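Amine Dehydrogenase (Pseudomonas putida, PDB 1JMX) binds two c-type hemes and probably carries electrons, as the alpha subunit of a quinohemoprotein amine dehydrogenase. Local coordinates at residues Q51-D54 with D55-R58; Q30-P34 with E35-M39; D178-P181 with G182-F186. All coordinates share one frame; numbering follows the deposited sequence.

Interaction 1 of 3, residues Q51-D54 with D55-R58; sequences QISD and DDRR
I52 lays its CG1 branch across the first turn of the helix that follows, with CG1 of I52 3.8 Å from CB of D56. Its CG1 stands anti to the backbone N (chi1 -172°), which carries CD1 on to the backbone of R57. I52 also lies close to a heme c. S53 is the N-cap. Its OG accepts from N of D56 at 3.3 Å in a nearly straight bond (167°). Its carbonyl O takes the N-H of R57. A water accepts from N of S53 and donates to OD1 of D56, so the cap is bridged by solvent as well. D54 begins the helix. Its carbonyl O receives N of R58 at 2.9 Å and also a water that accepts from NE of R57. The same carbonyl O lies over one face of the R58 guanidinium. The D54 side chain runs alongside that of R57, and D54 OD1 comes 3.3 Å from R57 NH2. OD1 lies well out of the guanidinium plane, so charge alone makes this salt bridge. D54 and R57 both have stronger polar partners on the chain of another protein. R58 folds back to D55, with R58 NH2 2.6 Å from D55 OD2, and its NH1 also pairs with an acidic side chain of that other protein. This is a serine N-cap at the start of helix 54-67, in the cytochrome c-like part of the chain and at a subunit interface.

Interaction 2 of 3, residues Q30-P34 with E35-M39; sequences QRKTP and EGWLM. With HEC (heme c), chain F.
W37 lies against K32, whose aliphatic chain passes over one face of the indole at about a right angle. CE of K32 sits 3.8 Å from the centroid of the six-membered ring of W37, a CH-pi contact. The lysine chain bends at its last torsion (chi4 -87°), and NZ of K32 reaches OE1 of Q30 at 2.7 Å. NZ is too far from the ring for more than a weak cation-pi attraction. Q112 gives NZ a further partner. The edge of the indole meets the chain just before strand 31-32, with W37 CZ2 3.3 Å from O of Q30. NE1 of W37 donates to the backbone O of Q68. CZ3 of W37 approaches the methyl CMA of a heme c at 3.9 Å. Q30 NE2 donates to propionate oxygen O1A of this heme c at 3.1 Å, while K32 touches the other heme c. P34 opens the helix, and its carbonyl O accepts N of L38 at 3.1 Å. Its ring lies side by side with E35, and E35 OE1 is 3.5 Å from CD of P34. That carboxylate also forms a salt bridge with R239. Just before P34, T33 is the N-cap. Its O takes N of W37 at 3.0 Å, and its OG1 accepts a weak bond from N of G36. A side chain at G36 would run into CB of K32. The short strand 31-32 pairs with 112-113 and passes through this cap into helix 34-48. Helix 54-67 packs on P34, W37 and L38.

Interaction 3 of 3, residues D178-P181 with G182-F186; sequences DALP and GQWAF
W184 turns the edge of its indole back to L180, and NE1 of W184 donates to the backbone O of L180. The bond is 2.8 Å long and bent only a little (159°). The oxygen lies in the ring plane, and the N-H arrives nearly along the C=O axis. With CG anti to its carbonyl carbon (chi1 -72°), W184 turns this edge toward the carbonyl of L180. Beside the bond, CD2 of L180 meets CZ2 of W184 at 4.1 Å. Both side chains are buried; L180 also packs on F210 and L232, and W184 on V202 and A278. The turn leads into strand 182-190, the first strand of an eight-stranded antiparallel barrel, which pairs with strands 194-204 and 269-280. Replacing W184 with an alanine is likely to leave the O of L180 without this donor and open a gap beside L180 CD2. The outer side is looser. P181 is partly exposed, though it rests on P204 and F210. G182 has a positive phi (141°), and a CB there would be jammed against O of P181. Q183 is exposed and points away from the turn, its OE1 making a weak hydrogen bond to OG of S201.

In all three, a segment runs directly into the helix or strand that follows. Interactions 1 and 2 are N-caps of successive helices in the heme-binding part, and they touch where NE of R57 meets CD1 of L38 at 3.6 Å. Interaction 2 is buried. Its chemistry is a lysine chain over an indole face, with a glutamine reaching a heme propionate. Interaction 1 lies at the surface, where carboxylates, guanidinium groups and waters prevail and another protein chain takes part. Interaction 3 belongs to the beta barrel, its centre about 26 Å from that of interaction 2 and about 30 Å from that of interaction 1. It is partly buried, away from the hemes, and relies on one indole bond with apolar packing.

Interaction 1 of 3, residues Q51-D54 with D55-R58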
loop_
_atom_site.group_PDB
_atom_site.type_symbol
_atom_site.label_atom_id
_atom_site.label_comp_id
_atom_site.label_asym_id
_atom_site.label_seq_id
_atom_site.Cartn_x
_atom_site.Cartn_y
_atom_site.Cartn_z
ATOM N N GLN A 51 15.118 9.410 -20.605
ATOM C CA GLN A 51 15.163 8.413 -21.665
ATOM C C GLN A 51 16.428 7.589 -21.449
ATOM O O GLN A 51 17.537 8.116 -21.551
ATOM C CB GLN A 51 15.221 9.092 -23.039
ATOM C CG GLN A 51 14.018 9.953 -23.377
ATOM C CD GLN A 51 12.720 9.173 -23.350
ATOM O OE1 GLN A 51 12.490 8.290 -24.176
ATOM N NE2 GLN A 51 11.857 9.505 -22.396
ATOM N N ILE A 52 16.266 6.301 -21.158
ATOM C CA ILE A 52 17.414 5.429 -20.907
ATOM C C ILE A 52 17.072 3.960 -21.142
ATOM O O ILE A 52 16.032 3.475 -20.704
ATOM C CB ILE A 52 17.975 5.655 -19.458
ATOM C CG1 ILE A 52 19.281 4.896 -19.251
ATOM C CG2 ILE A 52 16.945 5.265 -18.405
ATOM C CD1 ILE A 52 20.012 5.300 -18.001
ATOM N N SER A 53 17.934 3.256 -21.865
ATOM C CA SER A 53 17.711 1.843 -22.157
ATOM C C SER A 53 17.966 1.006 -20.915
ATOM O O SER A 53 18.590 1.476 -19.964
ATOM C CB SER A 53 18.640 1.382 -23.283
ATOM O OG SER A 53 20.000 1.475 -22.891
ATOM N N ASP A 54 17.501 -0.241 -20.940
ATOM C CA ASP A 54 17.681 -1.156 -19.814
ATOM C C ASP A 54 19.148 -1.464 -19.589
ATOM O O ASP A 54 19.593 -1.589 -18.456
ATOM C CB ASP A 54 16.903 -2.455 -20.041
ATOM C CG ASP A 54 15.399 -2.241 -20.094
ATOM O OD1 ASP A 54 14.877 -1.307 -19.443
ATOM O OD2 ASP A 54 14.731 -3.010 -20.802
ATOM N N ASP A 55 19.893 -1.567 -20.684
ATOM C CA ASP A 55 21.323 -1.837 -20.638
ATOM C C ASP A 55 22.078 -0.728 -19.920
ATOM O O ASP A 55 22.858 -0.992 -19.014
ATOM C CB ASP A 55 21.888 -1.989 -22.055
ATOM C CG ASP A 55 21.572 -3.339 -22.680
ATOM O OD1 ASP A 55 22.437 -3.863 -23.416
ATOM O OD2 ASP A 55 20.462 -3.879 -22.456
ATOM N N ASP A 56 21.858 0.513 -20.349
ATOM C CA ASP A 56 22.519 1.662 -19.744
ATOM C C ASP A 56 22.079 1.876 -18.303
ATOM O O ASP A 56 22.849 2.371 -17.480
ATOM C CB ASP A 56 22.269 2.927 -20.573
ATOM C CG ASP A 56 23.019 2.920 -21.903
ATOM O OD1 ASP A 56 22.718 3.795 -22.738
ATOM O OD2 ASP A 56 23.900 2.055 -22.116
ATOM N N ARG A 57 20.834 1.509 -18.006
ATOM C CA ARG A 57 20.319 1.641 -16.651
ATOM C C ARG A 57 21.082 0.655 -15.781
ATOM O O ARG A 57 21.535 1.015 -14.700
ATOM C CB ARG A 57 18.810 1.379 -16.590
ATOM C CG ARG A 57 18.199 1.636 -15.214
ATOM C CD ARG A 57 16.683 1.638 -15.252
ATOM N NE ARG A 57 16.150 0.370 -15.734
ATOM C CZ ARG A 57 14.860 0.052 -15.752
ATOM N NH1 ARG A 57 13.941 0.905 -15.317
ATOM N NH2 ARG A 57 14.485 -1.132 -16.198
ATOM N N ARG A 58 21.288 -0.561 -16.293
ATOM C CA ARG A 58 22.036 -1.589 -15.565
ATOM C C ARG A 58 23.458 -1.130 -15.300
ATOM O O ARG A 58 24.026 -1.426 -14.253
ATOM C CB ARG A 58 22.088 -2.909 -16.342
ATOM C CG ARG A 58 20.953 -3.863 -16.018
ATOM C CD ARG A 58 21.186 -5.239 -16.609
ATOM N NE ARG A 58 21.226 -5.220 -18.067
ATOM C CZ ARG A 58 20.151 -5.127 -18.846
ATOM N NH1 ARG A 58 18.939 -5.033 -18.314
ATOM N NH2 ARG A 58 20.285 -5.188 -20.165
HETATM O O HOH W 1 20.063 4.986 -23.152
HETATM O O HOH W 2 17.830 -1.893 -16.340
#

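Interaction 2 of 3, residues Q30-P34 with E35-M39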
loop_
_atom_site.group_PDB
_atom_site.type_symbol
_atom_site.label_atom_id
_atom_site.label_comp_id
_atom_site.label_asym_id
_atom_site.label_seq_id
_atom_site.Cartn_x
_atom_site.Cartn_y
_atom_site.Cartn_z
ATOM N N GLN A 30 24.010 10.652 -1.577
ATOM C CA GLN A 30 23.137 9.610 -1.074
ATOM C C GLN A 30 23.784 8.246 -1.318
ATOM O O GLN A 30 24.517 8.066 -2.292
ATOM C CB GLN A 30 21.794 9.671 -1.811
ATOM C CG GLN A 30 21.046 10.991 -1.684
ATOM C CD GLN A 30 19.816 11.051 -2.566
ATOM O OE1 GLN A 30 19.427 10.057 -3.177
ATOM N NE2 GLN A 30 19.208 12.221 -2.649
ATOM N N ARG A 31 23.544 7.303 -0.409
ATOM C CA ARG A 31 24.061 5.930 -0.539
ATOM C C ARG A 31 22.872 4.995 -0.400
ATOM O O ARG A 31 22.060 5.159 0.505
ATOM C CB ARG A 31 25.112 5.613 0.529
ATOM C CG ARG A 31 26.397 6.393 0.355
ATOM C CD ARG A 31 27.524 5.868 1.209
ATOM N NE ARG A 31 27.362 6.157 2.627
ATOM C CZ ARG A 31 27.086 5.235 3.542
ATOM N NH1 ARG A 31 26.933 3.971 3.175
ATOM N NH2 ARG A 31 27.027 5.559 4.827
ATOM N N LYS A 32 22.741 4.055 -1.328
ATOM C CA LYS A 32 21.618 3.117 -1.308
ATOM C C LYS A 32 22.053 1.718 -1.750
ATOM O O LYS A 32 23.188 1.506 -2.197
ATOM C CB LYS A 32 20.512 3.582 -2.271
ATOM C CG LYS A 32 20.289 5.084 -2.388
ATOM C CD LYS A 32 19.400 5.380 -3.590
ATOM C CE LYS A 32 19.356 6.863 -3.930
ATOM N NZ LYS A 32 18.332 7.593 -3.177
ATOM N N THR A 33 21.119 0.777 -1.653
ATOM C CA THR A 33 21.353 -0.600 -2.070
ATOM C C THR A 33 21.204 -0.626 -3.595
ATOM O O THR A 33 20.788 0.368 -4.192
ATOM C CB THR A 33 20.294 -1.565 -1.453
ATOM O OG1 THR A 33 18.985 -1.219 -1.925
ATOM C CG2 THR A 33 20.321 -1.505 0.068
ATOM N N PRO A 34 21.583 -1.742 -4.247
ATOM C CA PRO A 34 21.467 -1.862 -5.707
ATOM C C PRO A 34 20.033 -1.627 -6.208
ATOM O O PRO A 34 19.827 -0.944 -7.213
ATOM C CB PRO A 34 21.923 -3.295 -5.961
ATOM C CG PRO A 34 22.980 -3.475 -4.922
ATOM C CD PRO A 34 22.337 -2.884 -3.692
ATOM N N GLU A 35 19.044 -2.182 -5.507
ATOM C CA GLU A 35 17.655 -1.981 -5.911
ATOM C C GLU A 35 17.178 -0.576 -5.570
ATOM O O GLU A 35 16.214 -0.099 -6.146
ATOM C CB GLU A 35 16.688 -3.045 -5.357
ATOM C CG GLU A 35 17.097 -3.787 -4.106
ATOM C CD GLU A 35 18.211 -4.782 -4.343
ATOM O OE1 GLU A 35 19.283 -4.592 -3.756
ATOM O OE2 GLU A 35 18.029 -5.740 -5.113
ATOM N N GLY A 36 17.857 0.072 -4.625
ATOM C CA GLY A 36 17.511 1.432 -4.259
ATOM C C GLY A 36 17.908 2.340 -5.415
ATOM O O GLY A 36 17.134 3.198 -5.846
ATOM N N TRP A 37 19.115 2.128 -5.936
ATOM C CA TRP A 37 19.597 2.910 -7.067
ATOM C C TRP A 37 18.714 2.692 -8.286
ATOM O O TRP A 37 18.351 3.657 -8.957
ATOM C CB TRP A 37 21.067 2.606 -7.378
ATOM C CG TRP A 37 21.995 3.324 -6.450
ATOM C CD1 TRP A 37 22.856 2.766 -5.555
ATOM C CD2 TRP A 37 22.108 4.742 -6.288
ATOM N NE1 TRP A 37 23.495 3.748 -4.837
ATOM C CE2 TRP A 37 23.056 4.971 -5.267
ATOM C CE3 TRP A 37 21.496 5.846 -6.904
ATOM C CZ2 TRP A 37 23.409 6.257 -4.846
ATOM C CZ3 TRP A 37 21.848 7.128 -6.483
ATOM C CH2 TRP A 37 22.796 7.319 -5.463
ATOM N N LEU A 38 18.327 1.442 -8.541
ATOM C CA LEU A 38 17.446 1.142 -9.667
ATOM C C LEU A 38 16.108 1.887 -9.519
ATOM O O LEU A 38 15.555 2.388 -10.499
ATOM C CB LEU A 38 17.181 -0.364 -9.777
ATOM C CG LEU A 38 16.095 -0.760 -10.790
ATOM C CD1 LEU A 38 16.547 -0.429 -12.203
ATOM C CD2 LEU A 38 15.774 -2.231 -10.664
ATOM N N MET A 39 15.603 1.952 -8.288
ATOM C CA MET A 39 14.341 2.626 -7.990
ATOM C C MET A 39 14.393 4.130 -8.219
ATOM O O MET A 39 13.415 4.715 -8.658
ATOM C CB MET A 39 13.893 2.326 -6.563
ATOM C CG MET A 39 13.112 1.025 -6.431
ATOM S SD MET A 39 12.481 0.746 -4.765
ATOM C CE MET A 39 11.212 2.032 -4.662
HETATM FE FE HEC F . 17.212 12.904 -11.065
HETATM C CHA HEC F . 16.073 13.705 -7.995
HETATM C CHB HEC F . 19.224 10.546 -9.715
HETATM C CHC HEC F . 18.378 12.115 -14.176
HETATM C CHD HEC F . 15.182 15.305 -12.442
HETATM N NA HEC F . 17.570 12.265 -9.248
HETATM C C1A HEC F . 17.015 12.701 -8.074
HETATM C C2A HEC F . 17.550 11.970 -6.933
HETATM C C3A HEC F . 18.432 11.086 -7.426
HETATM C C4A HEC F . 18.445 11.267 -8.861
HETATM C CMA HEC F . 19.253 10.096 -6.624
HETATM C CAA HEC F . 17.170 12.182 -5.485
HETATM C CBA HEC F . 16.115 11.170 -5.096
HETATM C CGA HEC F . 15.661 11.305 -3.656
HETATM O O1A HEC F . 16.154 12.187 -2.933
HETATM O O2A HEC F . 14.794 10.511 -3.243
HETATM N NB HEC F . 18.504 11.617 -11.790
HETATM C C1B HEC F . 19.272 10.688 -11.083
HETATM C C2B HEC F . 20.128 9.908 -11.912
HETATM C C3B HEC F . 19.899 10.362 -13.181
HETATM C C4B HEC F . 18.889 11.407 -13.103
HETATM C CMB HEC F . 21.103 8.807 -11.445
HETATM C CAB HEC F . 20.624 9.823 -14.397
HETATM C CBB HEC F . 20.093 8.558 -15.079
HETATM N NC HEC F . 16.852 13.566 -12.908
HETATM C C1C HEC F . 17.428 13.121 -14.091
HETATM C C2C HEC F . 16.922 13.837 -15.235
HETATM C C3C HEC F . 16.048 14.732 -14.766
HETATM C C4C HEC F . 15.988 14.561 -13.311
HETATM C CMC HEC F . 17.340 13.605 -16.687
HETATM C CAC HEC F . 15.466 15.864 -15.598
HETATM C CBC HEC F . 14.222 15.683 -16.445
HETATM N ND HEC F . 15.897 14.229 -10.372
HETATM C C1D HEC F . 15.137 15.149 -11.061
HETATM C C2D HEC F . 14.286 15.938 -10.161
HETATM C C3D HEC F . 14.562 15.458 -8.914
HETATM C C4D HEC F . 15.543 14.424 -9.065
HETATM C CMD HEC F . 13.307 17.051 -10.553
HETATM C CAD HEC F . 13.974 15.894 -7.573
HETATM C CBD HEC F . 12.652 15.249 -7.185
HETATM C CGD HEC F . 12.720 13.743 -7.117
HETATM O O1D HEC F . 12.175 13.078 -8.001
HETATM O O2D HEC F . 13.320 13.204 -6.176
#

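Interaction 3 of 3, residues D178-P181 with G182-F186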
loop_
_atom_site.group_PDB
_atom_site.type_symbol
_atom_site.label_atom_id
_atom_site.label_comp_id
_atom_site.label_asym_id
_atom_site.label_seq_id
_atom_site.Cartn_x
_atom_site.Cartn_y
_atom_site.Cartn_z
ATOM N N ASP A 178 37.010 -11.970 -7.339
ATOM C CA ASP A 178 37.864 -13.130 -7.558
ATOM C C ASP A 178 37.813 -14.083 -6.353
ATOM O O ASP A 178 38.256 -15.230 -6.440
ATOM C CB ASP A 178 39.310 -12.681 -7.824
ATOM C CG ASP A 178 40.025 -12.201 -6.562
ATOM O OD1 ASP A 178 39.389 -11.579 -5.684
ATOM O OD2 ASP A 178 41.241 -12.447 -6.444
ATOM N N ALA A 179 37.282 -13.593 -5.233
ATOM C CA ALA A 179 37.160 -14.383 -4.008
ATOM C C ALA A 179 35.940 -15.309 -3.980
ATOM O O ALA A 179 35.821 -16.136 -3.078
ATOM C CB ALA A 179 37.126 -13.462 -2.791
ATOM N N LEU A 180 35.053 -15.187 -4.968
ATOM C CA LEU A 180 33.834 -16.000 -5.007
ATOM C C LEU A 180 33.821 -17.278 -5.850
ATOM O O LEU A 180 33.073 -18.204 -5.540
ATOM C CB LEU A 180 32.620 -15.133 -5.365
ATOM C CG LEU A 180 32.357 -13.926 -4.459
ATOM C CD1 LEU A 180 31.095 -13.234 -4.907
ATOM C CD2 LEU A 180 32.241 -14.352 -3.001
ATOM N N PRO A 181 34.599 -17.334 -6.947
ATOM C CA PRO A 181 34.582 -18.561 -7.749
ATOM C C PRO A 181 34.994 -19.820 -6.973
ATOM O O PRO A 181 35.839 -19.760 -6.077
ATOM C CB PRO A 181 35.561 -18.236 -8.877
ATOM C CG PRO A 181 35.326 -16.776 -9.088
ATOM C CD PRO A 181 35.336 -16.274 -7.655
ATOM N N GLY A 182 34.370 -20.943 -7.317
ATOM C CA GLY A 182 34.667 -22.201 -6.658
ATOM C C GLY A 182 33.398 -22.999 -6.449
ATOM O O GLY A 182 32.368 -22.696 -7.047
ATOM N N GLN A 183 33.460 -24.019 -5.599
ATOM C CA GLN A 183 32.289 -24.837 -5.323
ATOM C C GLN A 183 31.678 -24.353 -4.017
ATOM O O GLN A 183 32.393 -23.970 -3.083
ATOM C CB GLN A 183 32.653 -26.321 -5.231
ATOM C CG GLN A 183 33.441 -26.870 -6.430
ATOM C CD GLN A 183 32.733 -26.685 -7.770
ATOM O OE1 GLN A 183 31.504 -26.632 -7.834
ATOM N NE2 GLN A 183 33.512 -26.596 -8.853
ATOM N N TRP A 184 30.353 -24.353 -3.966
ATOM C CA TRP A 184 29.648 -23.886 -2.787
ATOM C C TRP A 184 28.576 -24.855 -2.333
ATOM O O TRP A 184 27.555 -25.006 -2.992
ATOM C CB TRP A 184 28.994 -22.528 -3.067
ATOM C CG TRP A 184 29.952 -21.390 -3.177
ATOM C CD1 TRP A 184 30.793 -21.115 -4.223
ATOM C CD2 TRP A 184 30.139 -20.337 -2.224
ATOM N NE1 TRP A 184 31.486 -19.956 -3.978
ATOM C CE2 TRP A 184 31.105 -19.455 -2.760
ATOM C CE3 TRP A 184 29.582 -20.051 -0.968
ATOM C CZ2 TRP A 184 31.526 -18.302 -2.082
ATOM C CZ3 TRP A 184 30.002 -18.907 -0.294
ATOM C CH2 TRP A 184 30.964 -18.047 -0.854
ATOM N N ALA A 185 28.791 -25.486 -1.185
ATOM C CA ALA A 185 27.805 -26.415 -0.642
ATOM C C ALA A 185 26.670 -25.592 -0.061
ATOM O O ALA A 185 26.908 -24.681 0.730
ATOM C CB ALA A 185 28.435 -27.278 0.453
ATOM N N PHE A 186 25.439 -25.884 -0.460
ATOM C CA PHE A 186 24.311 -25.137 0.070
ATOM C C PHE A 186 23.218 -25.983 0.724
ATOM O O PHE A 186 23.063 -27.181 0.456
ATOM C CB PHE A 186 23.711 -24.195 -0.995
ATOM C CG PHE A 186 22.943 -24.896 -2.086
ATOM C CD1 PHE A 186 23.542 -25.173 -3.309
ATOM C CD2 PHE A 186 21.609 -25.262 -1.896
ATOM C CE1 PHE A 186 22.829 -25.801 -4.332
ATOM C CE2 PHE A 186 20.889 -25.893 -2.912
ATOM C CZ PHE A 186 21.501 -26.162 -4.133
#